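Local structure of hypothetical protein BA_2335 (Bacillus anthracis, 4H4N) at residues K6-K12 / C45-Y51; P14-K20 / V61-S65; P26-T32 / P52-K56. The protein is of unknown function but folds as a small all-beta protein of the BA_2335-like family with five strands in two antiparallel sheets. All blocks are in the same frame, centred on the assembly; numbering follows the deposited sequence. Where two conformers were deposited one is given.

Contact 1. Residues K6-K12 / C45-Y51; sequences KKPIAFK and CQTITRY
Tyr51 stands over Ile9 because its first torsion sets CG between the backbone N and the carbonyl carbon (chi1 50°), which places the ring against segment 6-12, between Lys6 and Ile9, while Ile9 CG1 lies anti to the carbonyl carbon (chi1 -52°) and sends CD1 up beneath it. The methyl makes a CH-pi contact, Ile9 CD1 lying 3.9 Å from the ring centroid, over one face but offset toward the rim. Lys6 runs past the opposite face with its CD, its chain extended beyond CG, and ends in a hydrogen bond from Lys6 NZ to Tyr51 O at 2.7 Å. The phenol has one hydrogen bond across the contact: Tyr51 OH donates to a lone pair of Lys7 O at 2.6 Å, with that oxygen in the plane of the ring. Phe11 reaches obliquely across Ile48, Phe11 CE2 meeting Ile48 CG1 at 3.8 Å, and its ring also meets Tyr57 edge-to-face and packs on Leu19 and Val21. On the other side of the sheet from Phe11 and Ile48 lie Ala10, Thr47 and Cys45, whose SG carries a covalently linked beta-mercaptoethanol, probably from the crystallisation liquor. Between the two sides runs the backbone pairing, with Ile9-Ile48 and Phe11-Gln46 as the hydrogen-bonded pairs; Ile9 N to Ile48 O spans 2.9 Å. This is a two-stranded antiparallel sheet whose Phe11 and Ile48 side packs against the three-stranded sheet.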
loop_
_atom_site.group_PDB
_atom_site.type_symbol
_atom_site.label_atom_id
_atom_site.label_comp_id
_atom_site.label_asym_id
_atom_site.label_seq_id
_atom_site.Cartn_x
_atom_site.Cartn_y
_atom_site.Cartn_z
ATOM N N LYS A 6 0.163 16.081 -6.583
ATOM C CA LYS A 6 0.149 14.669 -6.102
ATOM C C LYS A 6 1.326 13.893 -6.672
ATOM O O LYS A 6 1.220 13.200 -7.685
ATOM C CB LYS A 6 -1.160 13.977 -6.462
ATOM C CG LYS A 6 -2.359 14.478 -5.702
ATOM C CD LYS A 6 -3.599 13.704 -6.094
ATOM C CE LYS A 6 -4.829 14.188 -5.353
ATOM N NZ LYS A 6 -6.063 13.522 -5.862
ATOM N N LYS A 7 2.462 14.025 -6.013
ATOM C CA LYS A 7 3.654 13.332 -6.433
ATOM C C LYS A 7 3.520 11.831 -6.129
ATOM O O LYS A 7 2.720 11.430 -5.282
ATOM C CB LYS A 7 4.871 13.898 -5.698
ATOM C CG LYS A 7 5.290 15.293 -6.143
ATOM C CD LYS A 7 6.367 15.865 -5.213
ATOM C CE LYS A 7 6.947 17.180 -5.732
ATOM N NZ LYS A 7 7.953 17.765 -4.795
ATOM N N PRO A 8 4.284 10.993 -6.843
ATOM C CA PRO A 8 4.270 9.572 -6.535
ATOM C C PRO A 8 4.653 9.305 -5.082
ATOM O O PRO A 8 5.436 10.069 -4.501
ATOM C CB PRO A 8 5.357 9.016 -7.467
ATOM C CG PRO A 8 5.299 9.906 -8.650
ATOM C CD PRO A 8 5.026 11.273 -8.089
ATOM N N ILE A 9 4.045 8.282 -4.489
ATOM C CA ILE A 9 4.442 7.797 -3.168
ATOM C C ILE A 9 4.993 6.398 -3.434
ATOM O O ILE A 9 4.331 5.579 -4.078
ATOM C CB ILE A 9 3.285 7.745 -2.140
ATOM C CG1 ILE A 9 2.548 9.075 -2.059
ATOM C CG2 ILE A 9 3.828 7.353 -0.778
ATOM C CD1 ILE A 9 1.241 8.973 -1.291
ATOM N N ALA A 10 6.203 6.127 -2.939
ATOM C CA ALA A 10 6.880 4.855 -3.163
ATOM C C ALA A 10 6.689 3.943 -1.970
ATOM O O ALA A 10 6.737 4.384 -0.823
ATOM C CB ALA A 10 8.368 5.096 -3.407
ATOM N N PHE A 11 6.563 2.651 -2.261
ATOM C CA PHE A 11 6.369 1.604 -1.265
ATOM C C PHE A 11 7.233 0.394 -1.565
ATOM O O PHE A 11 7.367 -0.013 -2.700
ATOM C CB PHE A 11 4.908 1.156 -1.245
ATOM C CG PHE A 11 3.982 2.222 -0.824
ATOM C CD1 PHE A 11 3.803 2.483 0.518
ATOM C CD2 PHE A 11 3.313 2.989 -1.745
ATOM C CE1 PHE A 11 2.980 3.498 0.938
ATOM C CE2 PHE A 11 2.463 3.997 -1.337
ATOM C CZ PHE A 11 2.307 4.257 0.007
ATOM N N LYS A 12 7.814 -0.177 -0.524
ATOM C CA LYS A 12 8.567 -1.417 -0.652
ATOM C C LYS A 12 7.647 -2.561 -0.270
ATOM O O LYS A 12 7.135 -2.616 0.846
ATOM C CB LYS A 12 9.793 -1.412 0.249
ATOM C CG LYS A 12 10.635 -2.662 0.104
ATOM C CD LYS A 12 11.981 -2.517 0.782
ATOM C CE LYS A 12 11.848 -2.350 2.281
ATOM N NZ LYS A 12 13.144 -2.134 2.935
ATOM N N CYS A 45 10.048 -2.324 -5.091
ATOM C CA CYS A 45 9.495 -1.000 -4.896
ATOM C C CYS A 45 8.484 -0.712 -5.997
ATOM O O CYS A 45 8.712 -1.025 -7.164
ATOM C CB CYS A 45 10.636 0.039 -4.911
ATOM S SG CYS A 45 10.150 1.736 -4.569
ATOM N N GLN A 46 7.364 -0.110 -5.615
ATOM C CA GLN A 46 6.328 0.318 -6.545
ATOM C C GLN A 46 5.828 1.676 -6.118
ATOM O O GLN A 46 5.677 1.929 -4.919
ATOM C CB GLN A 46 5.150 -0.666 -6.506
ATOM C CG GLN A 46 3.849 -0.194 -7.138
ATOM C CD GLN A 46 3.853 -0.400 -8.612
ATOM O OE1 GLN A 46 4.300 -1.444 -9.096
ATOM N NE2 GLN A 46 3.317 0.566 -9.350
ATOM N N THR A 47 5.543 2.545 -7.080
ATOM C CA THR A 47 4.922 3.820 -6.743
ATOM C C THR A 47 3.411 3.816 -6.987
ATOM O O THR A 47 2.884 3.100 -7.850
ATOM C CB THR A 47 5.497 4.971 -7.530
ATOM O OG1 THR A 47 5.294 4.738 -8.916
ATOM C CG2 THR A 47 6.954 5.144 -7.234
ATOM N N ILE A 48 2.729 4.607 -6.165
ATOM C CA ILE A 48 1.301 4.889 -6.289
ATOM C C ILE A 48 1.258 6.356 -6.739
ATOM O O ILE A 48 1.785 7.244 -6.061
ATOM C CB ILE A 48 0.565 4.694 -4.949
ATOM C CG1 ILE A 48 0.562 3.211 -4.511
ATOM C CG2 ILE A 48 -0.861 5.225 -5.055
ATOM C CD1 ILE A 48 -0.201 2.275 -5.423
ATOM N N THR A 49 0.632 6.607 -7.890
ATOM C CA THR A 49 0.577 7.935 -8.458
ATOM C C THR A 49 -0.818 8.547 -8.425
ATOM O O THR A 49 -0.964 9.749 -8.638
ATOM C CB THR A 49 1.093 7.909 -9.908
ATOM O OG1 THR A 49 0.301 7.014 -10.695
ATOM C CG2 THR A 49 2.541 7.447 -9.937
ATOM N N ARG A 50 -1.836 7.729 -8.164
ATOM C CA ARG A 50 -3.212 8.195 -8.087
ATOM C C ARG A 50 -3.717 7.883 -6.699
ATOM O O ARG A 50 -3.652 6.752 -6.235
ATOM C CB ARG A 50 -4.070 7.506 -9.150
ATOM C CG ARG A 50 -3.578 7.796 -10.579
ATOM C CD ARG A 50 -4.473 7.257 -11.666
ATOM N NE ARG A 50 -5.777 7.890 -11.647
ATOM C CZ ARG A 50 -6.767 7.597 -12.495
ATOM N NH1 ARG A 50 -6.601 6.665 -13.419
ATOM N NH2 ARG A 50 -7.934 8.212 -12.401
ATOM N N TYR A 51 -4.230 8.900 -6.043
ATOM C CA TYR A 51 -4.730 8.761 -4.704
ATOM C C TYR A 51 -5.525 10.008 -4.386
ATOM O O TYR A 51 -5.257 11.076 -4.922
ATOM C CB TYR A 51 -3.592 8.545 -3.682
ATOM C CG TYR A 51 -2.463 9.526 -3.762
ATOM C CD1 TYR A 51 -2.518 10.752 -3.099
ATOM C CD2 TYR A 51 -1.300 9.216 -4.461
ATOM C CE1 TYR A 51 -1.467 11.644 -3.163
ATOM C CE2 TYR A 51 -0.238 10.116 -4.532
ATOM C CZ TYR A 51 -0.328 11.321 -3.860
ATOM O OH TYR A 51 0.714 12.217 -3.881
#

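Contact 2. Residues P14-K20 / V61-S65; sequences PPNSKLK and VRSLS. With SO4 (sulfate ion), chain F.
Leu19 and Val61 form the close-packed part of this contact, Leu19 CD1 lying 3.7 Å from Val61 CG2 where the two side chains cross. The CG corner of the Pro14 ring points at the same methyl, and Val61 CG1 rests against Ser17. Leu19, which also packs on Val13, is buried here, while Val61 lies at the exposed margin. Leu64 lies along the backbone of Ser17, with Leu64 CD1 3.5 Å from Ser17 O. The strands are antiparallel, with Lys18 and Arg62 as the hydrogen-bonded pair: Lys18 N to Arg62 O and Arg62 N to Lys18 O both measure 2.8 Å. Beyond them Leu64 N donates to Asn16 O at 3.0 Å from above the carbonyl plane. A water also donates to Asn16 O and bonds to Ser63 OG, which accepts from Ser65 N in an ST turn. Pro14 to Ser17 make a type II turn, and Ser17 OG turns back to donate to Pro15 O.

The other face is looser and polar. Lys20, extended beyond CG, and Arg62, bent at chi2 (-59°), cross at about a right angle and converge on a sulfate ion, probably from the crystallisation liquor. In one of its two conformers, Lys20 NZ donates to SO4 O2 at 2.6 Å; Arg62 NH2 holds SO4 O3 at 2.6 Å, and Arg62 NH1 meets SO4 O1 at 3.1 Å along an almost straight N-H (176°). Arg62 NH2 also forms a salt bridge with Glu60. Two cationic groups thus share one anion, consistent with a surface patch able to receive one.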
loop_
_atom_site.group_PDB
_atom_site.type_symbol
_atom_site.label_atom_id
_atom_site.label_comp_id
_atom_site.label_asym_id
_atom_site.label_seq_id
_atom_site.Cartn_x
_atom_site.Cartn_y
_atom_site.Cartn_z
ATOM N N PRO A 14 7.323 -6.426 0.545
ATOM C CA PRO A 14 8.187 -7.558 0.857
ATOM C C PRO A 14 7.957 -8.741 -0.065
ATOM O O PRO A 14 6.946 -8.811 -0.768
ATOM C CB PRO A 14 7.791 -7.911 2.302
ATOM C CG PRO A 14 7.194 -6.683 2.851
ATOM C CD PRO A 14 6.485 -6.045 1.691
ATOM N N PRO A 15 8.898 -9.683 -0.080
ATOM C CA PRO A 15 8.742 -10.874 -0.896
ATOM C C PRO A 15 7.447 -11.618 -0.650
ATOM O O PRO A 15 6.994 -11.730 0.491
ATOM C CB PRO A 15 9.926 -11.759 -0.459
ATOM C CG PRO A 15 10.948 -10.794 0.047
ATOM C CD PRO A 15 10.138 -9.730 0.713
ATOM N N ASN A 16 6.840 -12.113 -1.714
ATOM C CA ASN A 16 5.696 -13.011 -1.569
ATOM C C ASN A 16 4.587 -12.394 -0.739
ATOM O O ASN A 16 3.994 -13.063 0.112
ATOM C CB ASN A 16 6.173 -14.329 -0.939
ATOM C CG ASN A 16 7.230 -14.989 -1.758
ATOM O OD1 ASN A 16 7.017 -15.255 -2.928
ATOM N ND2 ASN A 16 8.384 -15.228 -1.168
ATOM N N SER A 17 4.292 -11.126 -1.003
ATOM C CA SER A 17 3.368 -10.391 -0.164
ATOM C C SER A 17 2.499 -9.437 -0.961
ATOM O O SER A 17 2.775 -9.095 -2.111
ATOM C CB SER A 17 4.149 -9.557 0.877
ATOM O OG SER A 17 4.938 -10.347 1.736
ATOM N N LYS A 18 1.437 -8.998 -0.299
ATOM C CA LYS A 18 0.588 -7.915 -0.741
ATOM C C LYS A 18 0.701 -6.796 0.289
ATOM O O LYS A 18 0.556 -7.026 1.485
ATOM C CB LYS A 18 -0.870 -8.376 -0.844
ATOM C CG LYS A 18 -1.832 -7.240 -1.214
ATOM C CD LYS A 18 -3.280 -7.637 -1.248
ATOM C CE LYS A 18 -3.555 -8.518 -2.429
ATOM N NZ LYS A 18 -5.028 -8.626 -2.692
ATOM N N LEU A 19 0.976 -5.589 -0.169
ATOM C CA LEU A 19 0.980 -4.411 0.674
ATOM C C LEU A 19 -0.344 -3.681 0.487
ATOM O O LEU A 19 -0.734 -3.371 -0.636
ATOM C CB LEU A 19 2.123 -3.486 0.300
ATOM C CG LEU A 19 2.385 -2.349 1.304
ATOM C CD1 LEU A 19 3.037 -2.861 2.580
ATOM C CD2 LEU A 19 3.203 -1.244 0.660
ATOM N N LYS A 20 -1.025 -3.410 1.594
ATOM C CA LYS A 20 -2.302 -2.703 1.609
ATOM C C LYS A 20 -2.079 -1.333 2.224
ATOM O O LYS A 20 -1.677 -1.252 3.380
ATOM C CB LYS A 20 -3.330 -3.489 2.418
ATOM C CG LYS A 20 -3.613 -4.899 1.887
ATOM C CD LYS A 20 -4.748 -5.574 2.664
ATOM C CE LYS A 20 -5.165 -6.904 2.064
ATOM N NZ LYS A 20 -6.440 -7.397 2.663
ATOM N N VAL A 61 1.007 -5.511 5.647
ATOM C CA VAL A 61 1.554 -6.557 4.789
ATOM C C VAL A 61 0.764 -7.830 5.001
ATOM O O VAL A 61 0.515 -8.225 6.142
ATOM C CB VAL A 61 3.034 -6.810 5.134
ATOM C CG1 VAL A 61 3.577 -8.005 4.339
ATOM C CG2 VAL A 61 3.864 -5.580 4.920
ATOM N N ARG A 62 0.386 -8.477 3.908
ATOM C CA ARG A 62 -0.259 -9.767 3.964
ATOM C C ARG A 62 0.502 -10.732 3.064
ATOM O O ARG A 62 1.212 -10.322 2.167
ATOM C CB ARG A 62 -1.714 -9.643 3.566
ATOM C CG ARG A 62 -2.470 -8.692 4.508
ATOM C CD ARG A 62 -2.457 -9.112 6.015
ATOM N NE ARG A 62 -3.088 -8.081 6.832
ATOM C CZ ARG A 62 -4.401 -7.929 6.908
ATOM N NH1 ARG A 62 -5.206 -8.772 6.282
ATOM N NH2 ARG A 62 -4.932 -6.961 7.614
ATOM N N SER A 63 0.342 -12.020 3.324
ATOM C CA SER A 63 1.057 -13.037 2.602
ATOM C C SER A 63 0.332 -13.467 1.341
ATOM O O SER A 63 -0.893 -13.538 1.312
ATOM C CB SER A 63 1.211 -14.254 3.506
ATOM O OG SER A 63 1.919 -15.302 2.877
ATOM N N LEU A 64 1.106 -13.783 0.297
ATOM C CA LEU A 64 0.575 -14.420 -0.941
ATOM C C LEU A 64 0.688 -15.945 -0.953
ATOM O O LEU A 64 0.562 -16.584 -2.018
ATOM C CB LEU A 64 1.253 -13.903 -2.196
ATOM C CG LEU A 64 1.100 -12.439 -2.450
ATOM C CD1 LEU A 64 1.789 -12.081 -3.754
ATOM C CD2 LEU A 64 -0.351 -12.046 -2.517
ATOM N N SER A 65 0.930 -16.539 0.211
ATOM C CA SER A 65 0.931 -17.998 0.321
ATOM C C SER A 65 -0.522 -18.468 0.265
ATOM O O SER A 65 -1.439 -17.652 0.335
ATOM C CB SER A 65 1.574 -18.449 1.631
ATOM O OG SER A 65 2.963 -18.158 1.654
HETATM S S SO4 F . -8.245 -6.930 6.139
HETATM O O1 SO4 F . -8.270 -8.375 6.333
HETATM O O2 SO4 F . -7.715 -6.652 4.811
HETATM O O3 SO4 F . -7.414 -6.288 7.152
HETATM O O4 SO4 F . -9.608 -6.415 6.239
HETATM O O HOH W 1 4.510 -14.366 2.486
#

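Contact 3. Residues P26-T32 / P52-K56; sequences PYNEVIT and PNYTK
Ile31 meets Pro52 with its gamma methyl, Ile31 CG2 lying 3.6 Å from Pro52 CG as the two side chains pass alongside one another, pointing opposite ways. Its other branch, with CG1 anti to the carbonyl carbon (chi1 -58°), carries CD1 along the chain to the next residues, where Ile31 CD1 comes to 3.4 Å from Asn53 O and 4.2 Å from Tyr54 CB. Thr32 adds its methyl to the same proline: CG2 sits between the backbone N and the carbonyl carbon and lies 3.7 Å from Pro52 CD. At the other end Thr55 OG1 lies beside the N-CD bond of Pro26, 3.6 Å from Pro26 CD, a plain contact since Pro26 N has no hydrogen to give. Farther out, a water joins the two segments: it donates to Asn28 OD1 at 2.8 Å and accepts from Lys56 NZ at 2.8 Å.

The next shell places these groups. Thr55 and Lys56 both face Phe24 in a classic beta bulge, and Ile31 and Thr32 share backbone bonds with Phe23, whose ring meets that of Tyr54 edge-to-face. Lys56 NZ has its salt bridge with Glu58 and makes a cation-pi interaction with Phe24. Direct contact is thus van der Waals packing, with one water as the polar link; strand 17-24, bonded to both segments, holds them side by side, and the ammonium of Lys56 probably draws its main stabilisation from Glu58 and Phe24.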
loop_
_atom_site.group_PDB
_atom_site.type_symbol
_atom_site.label_atom_id
_atom_site.label_comp_id
_atom_site.label_asym_id
_atom_site.label_seq_id
_atom_site.Cartn_x
_atom_site.Cartn_y
_atom_site.Cartn_z
ATOM N N PRO A 26 -8.996 13.697 8.242
ATOM C CA PRO A 26 -8.722 14.444 9.484
ATOM C C PRO A 26 -9.331 13.844 10.718
ATOM O O PRO A 26 -8.812 14.029 11.812
ATOM C CB PRO A 26 -9.343 15.824 9.235
ATOM C CG PRO A 26 -10.189 15.692 8.054
ATOM C CD PRO A 26 -9.683 14.535 7.245
ATOM N N TYR A 27 -10.435 13.129 10.537
ATOM C CA TYR A 27 -11.178 12.520 11.622
ATOM C C TYR A 27 -10.871 11.050 11.760
ATOM O O TYR A 27 -11.687 10.302 12.289
ATOM C CB TYR A 27 -12.669 12.685 11.371
ATOM C CG TYR A 27 -13.034 14.096 11.029
ATOM C CD1 TYR A 27 -13.050 15.084 12.001
ATOM C CD2 TYR A 27 -13.347 14.446 9.732
ATOM C CE1 TYR A 27 -13.380 16.393 11.685
ATOM C CE2 TYR A 27 -13.669 15.739 9.406
ATOM C CZ TYR A 27 -13.700 16.713 10.381
ATOM O OH TYR A 27 -14.036 17.998 10.029
ATOM N N ASN A 28 -9.728 10.622 11.223
ATOM C CA ASN A 28 -9.296 9.247 11.319
ATOM C C ASN A 28 -10.170 8.291 10.524
ATOM O O ASN A 28 -10.113 7.087 10.730
ATOM C CB ASN A 28 -9.226 8.830 12.808
ATOM C CG ASN A 28 -8.287 7.707 13.065
ATOM O OD1 ASN A 28 -7.196 7.671 12.503
ATOM N ND2 ASN A 28 -8.663 6.805 13.975
ATOM N N GLU A 29 -10.975 8.822 9.615
ATOM C CA GLU A 29 -11.829 8.017 8.778
ATOM C C GLU A 29 -11.056 7.469 7.595
ATOM O O GLU A 29 -10.142 8.116 7.092
ATOM C CB GLU A 29 -13.029 8.853 8.292
ATOM C CG GLU A 29 -12.791 9.849 7.131
ATOM C CD GLU A 29 -12.131 11.192 7.465
ATOM O OE1 GLU A 29 -11.541 11.363 8.527
ATOM O OE2 GLU A 29 -12.203 12.102 6.612
ATOM N N VAL A 30 -11.423 6.271 7.153
ATOM C CA VAL A 30 -10.827 5.679 5.977
ATOM C C VAL A 30 -11.406 6.335 4.734
ATOM O O VAL A 30 -12.626 6.394 4.560
ATOM C CB VAL A 30 -11.092 4.176 5.924
ATOM C CG1 VAL A 30 -10.595 3.603 4.602
ATOM C CG2 VAL A 30 -10.442 3.492 7.084
ATOM N N ILE A 31 -10.533 6.874 3.895
ATOM C CA ILE A 31 -10.924 7.465 2.621
ATOM C C ILE A 31 -10.975 6.367 1.557
ATOM O O ILE A 31 -11.985 6.197 0.887
ATOM C CB ILE A 31 -9.969 8.577 2.192
ATOM C CG1 ILE A 31 -9.892 9.673 3.257
ATOM C CG2 ILE A 31 -10.388 9.171 0.860
ATOM C CD1 ILE A 31 -8.731 10.609 3.054
ATOM N N THR A 32 -9.872 5.644 1.385
ATOM C CA THR A 32 -9.811 4.543 0.437
ATOM C C THR A 32 -8.607 3.695 0.759
ATOM O O THR A 32 -7.815 4.006 1.644
ATOM C CB THR A 32 -9.758 5.017 -1.026
ATOM O OG1 THR A 32 -10.130 3.949 -1.898
ATOM C CG2 THR A 32 -8.406 5.548 -1.418
ATOM N N PRO A 52 -6.492 9.888 -3.479
ATOM C CA PRO A 52 -7.259 11.052 -3.093
ATOM C C PRO A 52 -6.462 11.953 -2.173
ATOM O O PRO A 52 -5.446 11.545 -1.614
ATOM C CB PRO A 52 -8.421 10.442 -2.302
ATOM C CG PRO A 52 -7.871 9.205 -1.735
ATOM C CD PRO A 52 -6.949 8.674 -2.772
ATOM N N ASN A 53 -6.929 13.179 -2.017
ATOM C CA ASN A 53 -6.370 14.042 -0.996
ATOM C C ASN A 53 -6.495 13.285 0.321
ATOM O O ASN A 53 -7.498 12.624 0.565
ATOM C CB ASN A 53 -7.098 15.379 -0.938
ATOM C CG ASN A 53 -6.842 16.238 -2.161
ATOM O OD1 ASN A 53 -5.857 16.049 -2.876
ATOM N ND2 ASN A 53 -7.717 17.203 -2.393
ATOM N N TYR A 54 -5.456 13.338 1.141
ATOM C CA TYR A 54 -5.398 12.545 2.369
ATOM C C TYR A 54 -4.642 13.282 3.454
ATOM O O TYR A 54 -3.875 14.195 3.188
ATOM C CB TYR A 54 -4.722 11.172 2.100
ATOM C CG TYR A 54 -3.233 11.252 1.857
ATOM C CD1 TYR A 54 -2.727 11.536 0.604
ATOM C CD2 TYR A 54 -2.336 11.075 2.897
ATOM C CE1 TYR A 54 -1.368 11.627 0.394
ATOM C CE2 TYR A 54 -0.970 11.161 2.695
ATOM C CZ TYR A 54 -0.489 11.442 1.452
ATOM O OH TYR A 54 0.872 11.543 1.265
ATOM N N THR A 55 -4.861 12.851 4.687
ATOM C CA THR A 55 -4.160 13.375 5.836
ATOM C C THR A 55 -2.958 12.502 6.217
ATOM O O THR A 55 -1.870 13.029 6.473
ATOM C CB THR A 55 -5.139 13.555 6.998
ATOM O OG1 THR A 55 -6.185 14.462 6.591
ATOM C CG2 THR A 55 -4.449 14.074 8.209
ATOM N N LYS A 56 -3.164 11.193 6.277
ATOM C CA LYS A 56 -2.043 10.276 6.480
ATOM C C LYS A 56 -2.397 8.955 5.818
ATOM O O LYS A 56 -3.538 8.740 5.414
ATOM C CB LYS A 56 -1.724 10.020 7.954
ATOM C CG LYS A 56 -2.767 9.215 8.667
ATOM C CD LYS A 56 -2.217 8.594 9.944
ATOM C CE LYS A 56 -3.255 7.720 10.618
ATOM N NZ LYS A 56 -2.667 7.053 11.825
HETATM O O HOH W 2 -4.902 6.132 13.182
#

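From the N terminus, strand 9-13 waits until strand 44-48 for its partner, so contact 1 closes a loop of 32 residues. Contact 2 opens just downstream at 14-20 and closes last, at 61-65 near the C terminus. Contacts 1 and 2 therefore cross, and contacts 1 and 3 cross as well, while contact 3 is nested inside the loop of contact 2. Contact 1 is the two-stranded sheet; contact 2 pairs two strands of the three-stranded sheet, and contact 3 ties the start of strand 30-38 to the loop entering strand 56-63. Segment 6-12 of contact 1 touches both segment 14-20 and segment 52-56, whereas contacts 2 and 3 stay about 8 Å apart at their nearest atoms.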